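Local coordinates for transglutaminase elicitor (Phytophthora sojae, PDB 3TW5), which catalyses, as a transglutaminase, the cross-linking of protein glutamine and lysine side chains, and probably acts as an elicitor of plant defence, at residues 42-47 with 85-90; 201-206 with 314-319; 267-272 with 308-313. The protein carries 1 engineered substitution. All coordinates share one frame; numbering follows the deposited sequence.

Contact 1. Residues 42-47 with 85-90; sequences WPTYQD and IDSQSG
Asp47 and Ile85 carry the tight part of this contact. The backbone N of Ile85 donates to Asp47 OD2 at 2.7 Å. The bond is nearly straight, 168° at the hydrogen, and it meets OD2 nearly along its C-O axis. The two side chains cross at about a right angle. CG1 of Ile85 stands beside its own backbone N (chi1 -71°), on the side that faces the aspartate. Ile85 CD1 then lies 3.7 Å from Asp47 CB and 3.9 Å from Tyr45 O. The same isoleucine also packs on Tyr119 and Ile121 of strand 118-122. The carboxylate is gripped by several partners. OD2 also bonds to the hydroxyl of Ser80, while OD1 takes a salt bridge from Arg112 and a hydrogen bond from Asn50. These bonds fix its rotation.

The other end is looser. The methyl CG2 of Thr44 lies 3.8 Å from Ser87 OG and 4.1 Å from Gln88 CG, and Thr44 and Gln88 cross at about a right angle. Ser87 and Gln88 are partly open to solvent. No hydrogen bond joins the segments here. Ser87 OG bonds instead to the backbone O of Gly84.

Each segment is folded by a backbone bond over four residues: Asp47 N to Thr44 O at 2.8 Å, and Gln88 N to Ile85 O at 3.1 Å. Asp86 and Ser87 keep helical backbone angles inside the second. The contact joins the loop after strand 29-31 to the link between helix 72-82 and the small sheet of strands 93-94, 107-110 and 118-122. It is a packing of two tight turns, tied by a buried aspartate that accepts a backbone N-H.

Contact 2. Residues 201-206 with 314-319; sequences NPAYFH and GEIIGG
Ala203 and Gly319 bring the two backbones within 4.9 Å at their CA atoms, where helix 202-206 passes strand 316-319 at an axis distance of 6.7 Å and an angle of 125°. This is helix-on-sheet packing. The first turn of helix 202-215 lies against a strand of the large antiparallel sheet, and no hydrogen bond joins the two segments.

Ala203 sits at the middle. Ala203 CB points at the strand and touches Gly318 O at 3.5 Å. Ala203 CB also meets Ile316 CG2 at 3.8 Å, an apolar contact between the two side chains. Gly318 and Gly319 have no side chains, and the helix meets bare main chain here. Pro202 uses its ring atom CG, 3.6 Å from Gly319 C, while its ring also packs on Tyr306.

Farther along the helix, His206 offers CD2 to Ile316 CD1 at 4.3 Å, a loose contact made obliquely to the ring. The imidazole is placed by others: ND1 bonds to the hydroxyl of Tyr306, and Phe238 meets the ring edge-to-face. Main-chain hydrogen bonds also pair Gly319 with Glu1 and Ile316 with Met21.

The helix starts with an N-cap. Asn201 has CG anti to its own backbone N (chi1 -159°), which turns the amide back over the first turn. There, Asn201 OD1 accepts from Ala203 N at 2.9 Å, in the carbonyl plane and on a lone pair.

Contact 3. Residues 267-272 with 308-313; sequences AKSLVY and LELDDA
Lys268 and Ser269 both face Leu310. Leu310 O accepts twice: from Lys268 N at 2.8 Å and from Ser269 N at 3.2 Å. Leu310 N returns a bond to Ser269 O at 2.9 Å. Further along, Val271 and Leu308 form a reciprocal pair, with Val271 N to Leu308 O at 3.0 Å and Leu308 N to Val271 O at 2.8 Å. Between these rungs, Leu270 and Glu309 make a non-hydrogen-bonded pair. A CA-H...O contact runs from Leu270 CA to Leu308 O at 3.4 Å.

Apolar contacts occupy both faces. On one face, Val271 CG2 meets Leu310 CD2 at 3.7 Å. The valine branch stands beside its backbone N, which brings CG2 to the end of the Leu310 side chain. On the other, Leu270 and Glu309 lie side by side and point the same way, with CD2 of the leucine 4.0 Å from CG of the glutamate. Ala267 CB packs on the same glutamate.

The Glu309 carboxylate is taken by Asn264, Tyr261 and the N-terminal amine of Glu1. The aliphatic part of Lys268 passes the carboxylate of Asp312, but their charged ends do not meet.

Strands 269-280 and 299-310 thus pair antiparallel in the large sheet, and the register ends in a classic beta bulge.

In the fold
Contacts 2 and 3 are neighbours, with centres 9 Å apart. Strand 299-310 joins them: it pairs with strand 269-280 in contact 3 and with strand 316-321, which carries contact 2. Gly318 O and Glu309 N lie 2.8 Å apart, and Ile317 N and Glu309 O 2.9 Å apart, both probable hydrogen bonds. Ala203 also packs on Leu308, so the helix of contact 2 covers this pair of strands. Contact 1 is remote, across the chain's centre, its centre about 41 Å from that of contact 2 and 49 Å from that of contact 3. It borders the small sheet tied by disulfides Cys94-Cys109 and Cys100-Cys120. Contact 2 is packing, contact 3 strand pairing; contact 1 joins turns.

Contact 1. Residues 42-47 with 85-90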
ATOM      1  N   TRP A  42      -1.562  10.219   5.715  1.00 40.69           N
ATOM      2  CA  TRP A  42      -1.879  10.995   6.921  1.00 40.97           C
ATOM      3  C   TRP A  42      -0.743  11.001   7.936  1.00 41.37           C
ATOM      4  O   TRP A  42      -0.863  10.409   9.009  1.00 41.39           O
ATOM      5  CB  TRP A  42      -3.189  10.500   7.543  1.00 40.78           C
ATOM      6  CG  TRP A  42      -4.325  10.592   6.583  1.00 40.59           C
ATOM      7  CD1 TRP A  42      -4.882   9.571   5.870  1.00 40.44           C
ATOM      8  CD2 TRP A  42      -5.021  11.782   6.195  1.00 40.55           C
ATOM      9  NE1 TRP A  42      -5.895  10.048   5.072  1.00 40.32           N
ATOM     10  CE2 TRP A  42      -6.002  11.402   5.252  1.00 40.49           C
ATOM     11  CE3 TRP A  42      -4.917  13.133   6.559  1.00 40.30           C
ATOM     12  CZ2 TRP A  42      -6.874  12.325   4.663  1.00 40.45           C
ATOM     13  CZ3 TRP A  42      -5.786  14.048   5.976  1.00 40.26           C
ATOM     14  CH2 TRP A  42      -6.753  13.639   5.038  1.00 40.32           C
ATOM     15  N   PRO A  43       0.365  11.683   7.596  1.00 41.83           N
ATOM     16  CA  PRO A  43       1.619  11.588   8.338  1.00 42.24           C
ATOM     17  C   PRO A  43       1.476  11.923   9.818  1.00 42.67           C
ATOM     18  O   PRO A  43       0.649  12.757  10.198  1.00 42.75           O
ATOM     19  CB  PRO A  43       2.519  12.619   7.651  1.00 42.08           C
ATOM     20  CG  PRO A  43       1.892  12.878   6.344  1.00 41.98           C
ATOM     21  CD  PRO A  43       0.435  12.717   6.550  1.00 41.91           C
ATOM     22  N   THR A  44       2.290  11.258  10.631  1.00 43.30           N
ATOM     23  CA  THR A  44       2.325  11.465  12.074  1.00 43.88           C
ATOM     24  C   THR A  44       2.812  12.878  12.402  1.00 44.34           C
ATOM     25  O   THR A  44       2.252  13.545  13.272  1.00 44.30           O
ATOM     26  CB  THR A  44       3.230  10.406  12.753  1.00 43.77           C
ATOM     27  OG1 THR A  44       2.779   9.093  12.398  1.00 43.74           O
ATOM     28  CG2 THR A  44       3.216  10.543  14.266  1.00 43.73           C
ATOM     29  N   TYR A  45       3.837  13.333  11.681  1.00 45.05           N
ATOM     30  CA  TYR A  45       4.454  14.636  11.938  1.00 45.72           C
ATOM     31  C   TYR A  45       3.507  15.819  11.684  1.00 45.89           C
ATOM     32  O   TYR A  45       3.782  16.941  12.114  1.00 46.00           O
ATOM     33  CB  TYR A  45       5.761  14.787  11.145  1.00 45.90           C
ATOM     34  CG  TYR A  45       5.589  15.373   9.765  1.00 46.46           C
ATOM     35  CD1 TYR A  45       5.761  16.742   9.543  1.00 46.79           C
ATOM     36  CD2 TYR A  45       5.251  14.567   8.683  1.00 46.87           C
ATOM     37  CE1 TYR A  45       5.599  17.290   8.276  1.00 47.18           C
ATOM     38  CE2 TYR A  45       5.090  15.104   7.410  1.00 47.27           C
ATOM     39  CZ  TYR A  45       5.263  16.465   7.217  1.00 47.25           C
ATOM     40  OH  TYR A  45       5.101  16.999   5.963  1.00 47.54           O
ATOM     41  N   GLN A  46       2.403  15.565  10.983  1.00 46.09           N
ATOM     42  CA  GLN A  46       1.375  16.584  10.758  1.00 46.38           C
ATOM     43  C   GLN A  46       0.130  16.351  11.617  1.00 46.25           C
ATOM     44  O   GLN A  46      -0.935  16.924  11.356  1.00 46.09           O
ATOM     45  CB  GLN A  46       1.006  16.660   9.277  1.00 46.69           C
ATOM     46  CG  GLN A  46       2.002  17.444   8.440  1.00 47.58           C
ATOM     47  CD  GLN A  46       1.596  17.538   6.987  1.00 48.23           C
ATOM     48  OE1 GLN A  46       1.208  16.543   6.368  1.00 48.90           O
ATOM     49  NE2 GLN A  46       1.684  18.740   6.430  1.00 48.57           N
ATOM     50  N   ASP A  47       0.294  15.516  12.643  1.00 46.11           N
ATOM     51  CA  ASP A  47      -0.760  15.167  13.599  1.00 45.99           C
ATOM     52  C   ASP A  47      -1.885  14.340  12.971  1.00 45.93           C
ATOM     53  O   ASP A  47      -3.066  14.626  13.171  1.00 45.92           O
ATOM     54  CB  ASP A  47      -1.311  16.417  14.303  1.00 46.08           C
ATOM     55  CG  ASP A  47      -1.752  16.141  15.726  1.00 46.09           C
ATOM     56  OD1 ASP A  47      -2.780  16.708  16.149  1.00 46.24           O
ATOM     57  OD2 ASP A  47      -1.071  15.365  16.426  1.00 46.03           O
ATOM     58  N   ILE A  85       1.015  13.705  16.763  1.00 51.69           N
ATOM     59  CA  ILE A  85       2.226  14.278  17.355  1.00 52.29           C
ATOM     60  C   ILE A  85       2.458  13.796  18.794  1.00 52.67           C
ATOM     61  O   ILE A  85       3.588  13.471  19.167  1.00 52.68           O
ATOM     62  CB  ILE A  85       2.221  15.838  17.249  1.00 52.24           C
ATOM     63  CG1 ILE A  85       2.427  16.261  15.789  1.00 52.32           C
ATOM     64  CG2 ILE A  85       3.287  16.470  18.146  1.00 52.19           C
ATOM     65  CD1 ILE A  85       2.005  17.683  15.469  1.00 52.28           C
ATOM     66  N   ASP A  86       1.387  13.727  19.582  1.00 53.26           N
ATOM     67  CA  ASP A  86       1.483  13.308  20.984  1.00 53.91           C
ATOM     68  C   ASP A  86       1.913  11.853  21.168  1.00 54.33           C
ATOM     69  O   ASP A  86       2.315  11.459  22.265  1.00 54.43           O
ATOM     70  CB  ASP A  86       0.171  13.577  21.724  1.00 53.91           C
ATOM     71  CG  ASP A  86       0.034  15.024  22.171  1.00 53.96           C
ATOM     72  OD1 ASP A  86       1.067  15.701  22.367  1.00 53.97           O
ATOM     73  OD2 ASP A  86      -1.115  15.485  22.337  1.00 54.02           O
ATOM     74  N   SER A  87       1.841  11.065  20.097  1.00 54.97           N
ATOM     75  CA  SER A  87       2.283   9.670  20.126  1.00 55.58           C
ATOM     76  C   SER A  87       3.809   9.534  20.160  1.00 56.01           C
ATOM     77  O   SER A  87       4.332   8.433  20.337  1.00 56.05           O
ATOM     78  CB  SER A  87       1.698   8.890  18.943  1.00 55.48           C
ATOM     79  OG  SER A  87       2.340   9.228  17.727  1.00 55.50           O
ATOM     80  N   GLN A  88       4.513  10.653  19.993  1.00 56.74           N
ATOM     81  CA  GLN A  88       5.976  10.656  19.961  1.00 57.47           C
ATOM     82  C   GLN A  88       6.584  11.539  21.059  1.00 58.08           C
ATOM     83  O   GLN A  88       7.646  12.140  20.868  1.00 58.14           O
ATOM     84  CB  GLN A  88       6.486  11.091  18.581  1.00 57.35           C
ATOM     85  CG  GLN A  88       5.849  10.373  17.385  1.00 57.29           C
ATOM     86  CD  GLN A  88       6.179   8.889  17.310  1.00 57.14           C
ATOM     87  OE1 GLN A  88       5.310   8.068  17.027  1.00 57.08           O
ATOM     88  NE2 GLN A  88       7.435   8.541  17.560  1.00 56.99           N
ATOM     89  N   SER A  89       5.912  11.590  22.212  1.00 58.95           N
ATOM     90  CA  SER A  89       6.345  12.377  23.376  1.00 59.68           C
ATOM     91  C   SER A  89       7.796  12.115  23.779  1.00 60.28           C
ATOM     92  O   SER A  89       8.455  12.991  24.343  1.00 60.40           O
ATOM     93  CB  SER A  89       5.441  12.096  24.579  1.00 59.61           C
ATOM     94  OG  SER A  89       4.074  12.147  24.224  1.00 59.71           O
ATOM     95  N   GLY A  90       8.280  10.908  23.490  1.00 60.97           N
ATOM     96  CA  GLY A  90       9.624  10.487  23.871  1.00 61.97           C
ATOM     97  C   GLY A  90      10.743  11.052  23.016  1.00 62.57           C
ATOM     98  O   GLY A  90      11.910  11.004  23.409  1.00 62.61           O
TER

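Contact 2. Residues 201-206 with 314-319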
ATOM      1  N   ASN A 201      11.742 -13.631  -3.876  1.00 44.65           N
ATOM      2  CA  ASN A 201      12.063 -14.375  -5.093  1.00 43.62           C
ATOM      3  C   ASN A 201      11.271 -13.849  -6.294  1.00 42.93           C
ATOM      4  O   ASN A 201      10.051 -13.698  -6.212  1.00 42.96           O
ATOM      5  CB  ASN A 201      11.813 -15.873  -4.894  1.00 43.66           C
ATOM      6  CG  ASN A 201      12.569 -16.732  -5.893  1.00 43.73           C
ATOM      7  OD1 ASN A 201      12.419 -16.580  -7.101  1.00 43.92           O
ATOM      8  ND2 ASN A 201      13.382 -17.649  -5.387  1.00 44.15           N
ATOM      9  N   PRO A 202      11.967 -13.547  -7.409  1.00 42.13           N
ATOM     10  CA  PRO A 202      11.291 -13.029  -8.600  1.00 41.47           C
ATOM     11  C   PRO A 202      10.348 -14.045  -9.245  1.00 40.86           C
ATOM     12  O   PRO A 202       9.388 -13.651  -9.911  1.00 40.72           O
ATOM     13  CB  PRO A 202      12.447 -12.677  -9.540  1.00 41.53           C
ATOM     14  CG  PRO A 202      13.599 -13.461  -9.054  1.00 41.76           C
ATOM     15  CD  PRO A 202      13.430 -13.587  -7.582  1.00 42.02           C
ATOM     16  N   ALA A 203      10.618 -15.333  -9.044  1.00 40.12           N
ATOM     17  CA  ALA A 203       9.689 -16.386  -9.452  1.00 39.42           C
ATOM     18  C   ALA A 203       8.367 -16.186  -8.729  1.00 38.99           C
ATOM     19  O   ALA A 203       7.307 -16.156  -9.358  1.00 39.00           O
ATOM     20  CB  ALA A 203      10.253 -17.759  -9.150  1.00 39.36           C
ATOM     21  N   TYR A 204       8.439 -16.026  -7.408  1.00 38.28           N
ATOM     22  CA  TYR A 204       7.246 -15.776  -6.618  1.00 37.57           C
ATOM     23  C   TYR A 204       6.560 -14.478  -7.049  1.00 37.27           C
ATOM     24  O   TYR A 204       5.342 -14.448  -7.222  1.00 37.22           O
ATOM     25  CB  TYR A 204       7.531 -15.782  -5.107  1.00 37.44           C
ATOM     26  CG  TYR A 204       6.305 -15.398  -4.323  1.00 37.15           C
ATOM     27  CD1 TYR A 204       5.208 -16.255  -4.254  1.00 36.98           C
ATOM     28  CD2 TYR A 204       6.211 -14.156  -3.705  1.00 37.11           C
ATOM     29  CE1 TYR A 204       4.063 -15.897  -3.571  1.00 37.02           C
ATOM     30  CE2 TYR A 204       5.066 -13.786  -3.014  1.00 37.16           C
ATOM     31  CZ  TYR A 204       3.997 -14.663  -2.953  1.00 37.08           C
ATOM     32  OH  TYR A 204       2.859 -14.306  -2.277  1.00 37.17           O
ATOM     33  N   PHE A 205       7.344 -13.420  -7.236  1.00 36.83           N
ATOM     34  CA  PHE A 205       6.805 -12.133  -7.670  1.00 36.59           C
ATOM     35  C   PHE A 205       5.943 -12.273  -8.929  1.00 36.59           C
ATOM     36  O   PHE A 205       4.793 -11.828  -8.948  1.00 36.50           O
ATOM     37  CB  PHE A 205       7.929 -11.109  -7.885  1.00 36.49           C
ATOM     38  CG  PHE A 205       7.461  -9.805  -8.477  1.00 36.28           C
ATOM     39  CD1 PHE A 205       6.758  -8.885  -7.705  1.00 36.13           C
ATOM     40  CD2 PHE A 205       7.723  -9.497  -9.807  1.00 36.02           C
ATOM     41  CE1 PHE A 205       6.322  -7.680  -8.254  1.00 35.96           C
ATOM     42  CE2 PHE A 205       7.289  -8.296 -10.360  1.00 35.78           C
ATOM     43  CZ  PHE A 205       6.589  -7.388  -9.581  1.00 35.76           C
ATOM     44  N   HIS A 206       6.502 -12.902  -9.965  1.00 36.47           N
ATOM     45  CA  HIS A 206       5.799 -13.093 -11.236  1.00 36.26           C
ATOM     46  C   HIS A 206       4.550 -13.953 -11.063  1.00 36.11           C
ATOM     47  O   HIS A 206       3.466 -13.553 -11.482  1.00 36.18           O
ATOM     48  CB  HIS A 206       6.731 -13.696 -12.298  1.00 36.30           C
ATOM     49  CG  HIS A 206       6.178 -13.648 -13.692  1.00 36.21           C
ATOM     50  ND1 HIS A 206       6.400 -12.588 -14.546  1.00 36.12           N
ATOM     51  CD2 HIS A 206       5.416 -14.530 -14.381  1.00 36.00           C
ATOM     52  CE1 HIS A 206       5.797 -12.819 -15.699  1.00 35.92           C
ATOM     53  NE2 HIS A 206       5.192 -13.991 -15.626  1.00 35.87           N
ATOM     54  N   GLY A 314       8.230 -26.561 -18.738  1.00 43.36           N
ATOM     55  CA  GLY A 314       8.082 -25.113 -18.881  1.00 43.23           C
ATOM     56  C   GLY A 314       7.434 -24.472 -17.669  1.00 43.18           C
ATOM     57  O   GLY A 314       6.778 -23.430 -17.776  1.00 43.17           O
ATOM     58  N   GLU A 315       7.624 -25.104 -16.515  1.00 43.07           N
ATOM     59  CA  GLU A 315       7.063 -24.628 -15.263  1.00 43.08           C
ATOM     60  C   GLU A 315       8.093 -23.796 -14.504  1.00 42.65           C
ATOM     61  O   GLU A 315       9.267 -24.157 -14.446  1.00 42.55           O
ATOM     62  CB  GLU A 315       6.589 -25.815 -14.422  1.00 43.39           C
ATOM     63  CG  GLU A 315       5.640 -25.437 -13.300  1.00 44.48           C
ATOM     64  CD  GLU A 315       4.721 -26.576 -12.890  1.00 45.28           C
ATOM     65  OE1 GLU A 315       3.886 -27.005 -13.720  1.00 45.81           O
ATOM     66  OE2 GLU A 315       4.823 -27.028 -11.727  1.00 45.57           O
ATOM     67  N   ILE A 316       7.645 -22.678 -13.936  1.00 42.24           N
ATOM     68  CA  ILE A 316       8.518 -21.788 -13.174  1.00 41.88           C
ATOM     69  C   ILE A 316       8.926 -22.444 -11.857  1.00 41.81           C
ATOM     70  O   ILE A 316       8.079 -22.738 -11.009  1.00 41.83           O
ATOM     71  CB  ILE A 316       7.852 -20.423 -12.886  1.00 41.77           C
ATOM     72  CG1 ILE A 316       7.315 -19.796 -14.173  1.00 41.50           C
ATOM     73  CG2 ILE A 316       8.844 -19.484 -12.210  1.00 41.89           C
ATOM     74  CD1 ILE A 316       6.263 -18.739 -13.945  1.00 41.09           C
ATOM     75  N   ILE A 317      10.228 -22.673 -11.704  1.00 41.65           N
ATOM     76  CA  ILE A 317      10.776 -23.335 -10.517  1.00 41.46           C
ATOM     77  C   ILE A 317      11.718 -22.428  -9.721  1.00 41.53           C
ATOM     78  O   ILE A 317      12.184 -22.797  -8.639  1.00 41.54           O
ATOM     79  CB  ILE A 317      11.508 -24.650 -10.874  1.00 41.29           C
ATOM     80  CG1 ILE A 317      12.646 -24.391 -11.867  1.00 41.12           C
ATOM     81  CG2 ILE A 317      10.523 -25.681 -11.410  1.00 41.45           C
ATOM     82  CD1 ILE A 317      13.729 -25.447 -11.847  1.00 41.09           C
ATOM     83  N   GLY A 318      11.992 -21.244 -10.264  1.00 41.46           N
ATOM     84  CA  GLY A 318      12.920 -20.312  -9.642  1.00 41.44           C
ATOM     85  C   GLY A 318      13.173 -19.070 -10.466  1.00 41.44           C
ATOM     86  O   GLY A 318      12.538 -18.859 -11.498  1.00 41.50           O
ATOM     87  N   GLY A 319      14.102 -18.242 -10.000  1.00 41.53           N
ATOM     88  CA  GLY A 319      14.401 -16.977 -10.654  1.00 41.67           C
ATOM     89  C   GLY A 319      15.586 -16.250 -10.053  1.00 41.82           C
ATOM     90  O   GLY A 319      16.097 -16.641  -9.000  1.00 41.89           O
TER

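Contact 3. Residues 267-272 with 308-313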
ATOM      1  N   ALA A 267      17.353 -26.245 -12.986  1.00 39.82           N
ATOM      2  CA  ALA A 267      16.874 -25.367 -14.055  1.00 39.59           C
ATOM      3  C   ALA A 267      17.281 -25.889 -15.433  1.00 39.51           C
ATOM      4  O   ALA A 267      18.457 -26.179 -15.670  1.00 39.63           O
ATOM      5  CB  ALA A 267      17.384 -23.950 -13.848  1.00 39.54           C
ATOM      6  N   LYS A 268      16.303 -26.009 -16.330  1.00 39.24           N
ATOM      7  CA  LYS A 268      16.534 -26.557 -17.670  1.00 39.05           C
ATOM      8  C   LYS A 268      16.707 -25.481 -18.743  1.00 38.79           C
ATOM      9  O   LYS A 268      17.506 -25.647 -19.667  1.00 39.03           O
ATOM     10  CB  LYS A 268      15.420 -27.532 -18.070  1.00 39.15           C
ATOM     11  CG  LYS A 268      15.339 -28.802 -17.223  1.00 39.47           C
ATOM     12  CD  LYS A 268      16.613 -29.633 -17.294  1.00 39.76           C
ATOM     13  CE  LYS A 268      16.571 -30.776 -16.292  1.00 40.27           C
ATOM     14  NZ  LYS A 268      17.923 -31.362 -16.050  1.00 40.78           N
ATOM     15  N   SER A 269      15.952 -24.392 -18.625  1.00 38.26           N
ATOM     16  CA  SER A 269      16.098 -23.240 -19.516  1.00 37.77           C
ATOM     17  C   SER A 269      15.728 -21.949 -18.790  1.00 37.46           C
ATOM     18  O   SER A 269      15.200 -21.982 -17.674  1.00 37.50           O
ATOM     19  CB  SER A 269      15.252 -23.411 -20.783  1.00 37.80           C
ATOM     20  OG  SER A 269      13.873 -23.485 -20.476  1.00 38.05           O
ATOM     21  N   LEU A 270      16.005 -20.815 -19.427  1.00 36.88           N
ATOM     22  CA  LEU A 270      15.766 -19.515 -18.807  1.00 36.36           C
ATOM     23  C   LEU A 270      14.870 -18.633 -19.672  1.00 36.15           C
ATOM     24  O   LEU A 270      14.805 -18.805 -20.891  1.00 36.09           O
ATOM     25  CB  LEU A 270      17.095 -18.803 -18.531  1.00 36.29           C
ATOM     26  CG  LEU A 270      18.182 -19.536 -17.738  1.00 36.08           C
ATOM     27  CD1 LEU A 270      19.496 -18.803 -17.877  1.00 35.98           C
ATOM     28  CD2 LEU A 270      17.807 -19.693 -16.268  1.00 36.03           C
ATOM     29  N   VAL A 271      14.167 -17.703 -19.030  1.00 35.75           N
ATOM     30  CA  VAL A 271      13.395 -16.688 -19.740  1.00 35.46           C
ATOM     31  C   VAL A 271      13.667 -15.333 -19.105  1.00 35.33           C
ATOM     32  O   VAL A 271      13.406 -15.137 -17.920  1.00 35.53           O
ATOM     33  CB  VAL A 271      11.867 -16.980 -19.732  1.00 35.43           C
ATOM     34  CG1 VAL A 271      11.094 -15.831 -20.365  1.00 35.31           C
ATOM     35  CG2 VAL A 271      11.550 -18.273 -20.463  1.00 35.33           C
ATOM     36  N   TYR A 272      14.206 -14.408 -19.893  1.00 35.16           N
ATOM     37  CA  TYR A 272      14.395 -13.036 -19.445  1.00 34.87           C
ATOM     38  C   TYR A 272      13.059 -12.323 -19.502  1.00 34.87           C
ATOM     39  O   TYR A 272      12.411 -12.286 -20.548  1.00 34.85           O
ATOM     40  CB  TYR A 272      15.421 -12.306 -20.316  1.00 34.79           C
ATOM     41  CG  TYR A 272      15.476 -10.807 -20.081  1.00 34.67           C
ATOM     42  CD1 TYR A 272      16.235 -10.270 -19.042  1.00 34.56           C
ATOM     43  CD2 TYR A 272      14.767  -9.927 -20.897  1.00 34.50           C
ATOM     44  CE1 TYR A 272      16.288  -8.903 -18.824  1.00 34.46           C
ATOM     45  CE2 TYR A 272      14.813  -8.558 -20.685  1.00 34.53           C
ATOM     46  CZ  TYR A 272      15.575  -8.053 -19.647  1.00 34.61           C
ATOM     47  OH  TYR A 272      15.623  -6.694 -19.433  1.00 35.02           O
ATOM     48  N   LEU A 308      13.689 -15.934 -15.226  1.00 37.32           N
ATOM     49  CA  LEU A 308      12.876 -17.001 -14.655  1.00 37.80           C
ATOM     50  C   LEU A 308      13.469 -18.357 -15.017  1.00 38.22           C
ATOM     51  O   LEU A 308      13.894 -18.572 -16.157  1.00 38.48           O
ATOM     52  CB  LEU A 308      11.425 -16.907 -15.132  1.00 37.64           C
ATOM     53  CG  LEU A 308      10.554 -15.767 -14.596  1.00 37.60           C
ATOM     54  CD1 LEU A 308       9.155 -15.858 -15.183  1.00 37.49           C
ATOM     55  CD2 LEU A 308      10.494 -15.775 -13.075  1.00 37.48           C
ATOM     56  N   GLU A 309      13.510 -19.261 -14.043  1.00 38.66           N
ATOM     57  CA  GLU A 309      14.016 -20.611 -14.269  1.00 39.23           C
ATOM     58  C   GLU A 309      12.876 -21.565 -14.594  1.00 39.65           C
ATOM     59  O   GLU A 309      11.893 -21.651 -13.854  1.00 39.74           O
ATOM     60  CB  GLU A 309      14.793 -21.110 -13.055  1.00 39.08           C
ATOM     61  CG  GLU A 309      16.059 -20.330 -12.772  1.00 39.34           C
ATOM     62  CD  GLU A 309      16.505 -20.445 -11.329  1.00 39.41           C
ATOM     63  OE1 GLU A 309      15.949 -21.285 -10.595  1.00 39.45           O
ATOM     64  OE2 GLU A 309      17.414 -19.693 -10.925  1.00 39.59           O
ATOM     65  N   LEU A 310      13.019 -22.273 -15.712  1.00 40.27           N
ATOM     66  CA  LEU A 310      12.011 -23.215 -16.190  1.00 40.74           C
ATOM     67  C   LEU A 310      12.542 -24.642 -16.186  1.00 41.14           C
ATOM     68  O   LEU A 310      13.724 -24.871 -16.439  1.00 41.31           O
ATOM     69  CB  LEU A 310      11.571 -22.835 -17.605  1.00 40.58           C
ATOM     70  CG  LEU A 310      10.384 -21.889 -17.828  1.00 40.64           C
ATOM     71  CD1 LEU A 310      10.461 -20.605 -17.008  1.00 40.61           C
ATOM     72  CD2 LEU A 310      10.264 -21.561 -19.310  1.00 40.58           C
ATOM     73  N   ASP A 311      11.669 -25.599 -15.886  1.00 41.77           N
ATOM     74  CA  ASP A 311      12.005 -27.014 -16.046  1.00 42.44           C
ATOM     75  C   ASP A 311      11.587 -27.482 -17.447  1.00 42.75           C
ATOM     76  O   ASP A 311      11.203 -26.660 -18.284  1.00 42.77           O
ATOM     77  CB  ASP A 311      11.365 -27.869 -14.940  1.00 42.42           C
ATOM     78  CG  ASP A 311       9.841 -27.921 -15.026  1.00 42.62           C
ATOM     79  OD1 ASP A 311       9.244 -27.237 -15.887  1.00 42.68           O
ATOM     80  OD2 ASP A 311       9.237 -28.658 -14.218  1.00 42.84           O
ATOM     81  N   ASP A 312      11.659 -28.788 -17.694  1.00 43.25           N
ATOM     82  CA  ASP A 312      11.270 -29.357 -18.989  1.00 43.67           C
ATOM     83  C   ASP A 312       9.823 -29.057 -19.379  1.00 43.63           C
ATOM     84  O   ASP A 312       9.544 -28.745 -20.536  1.00 43.68           O
ATOM     85  CB  ASP A 312      11.515 -30.864 -19.008  1.00 44.05           C
ATOM     86  CG  ASP A 312      12.982 -31.211 -19.117  1.00 44.69           C
ATOM     87  OD1 ASP A 312      13.399 -32.215 -18.498  1.00 45.42           O
ATOM     88  OD2 ASP A 312      13.719 -30.479 -19.817  1.00 45.30           O
ATOM     89  N   ALA A 313       8.916 -29.145 -18.408  1.00 43.60           N
ATOM     90  CA  ALA A 313       7.495 -28.884 -18.641  1.00 43.53           C
ATOM     91  C   ALA A 313       7.190 -27.392 -18.799  1.00 43.50           C
ATOM     92  O   ALA A 313       6.032 -27.006 -18.973  1.00 43.67           O
ATOM     93  CB  ALA A 313       6.650 -29.489 -17.522  1.00 43.54           C
TER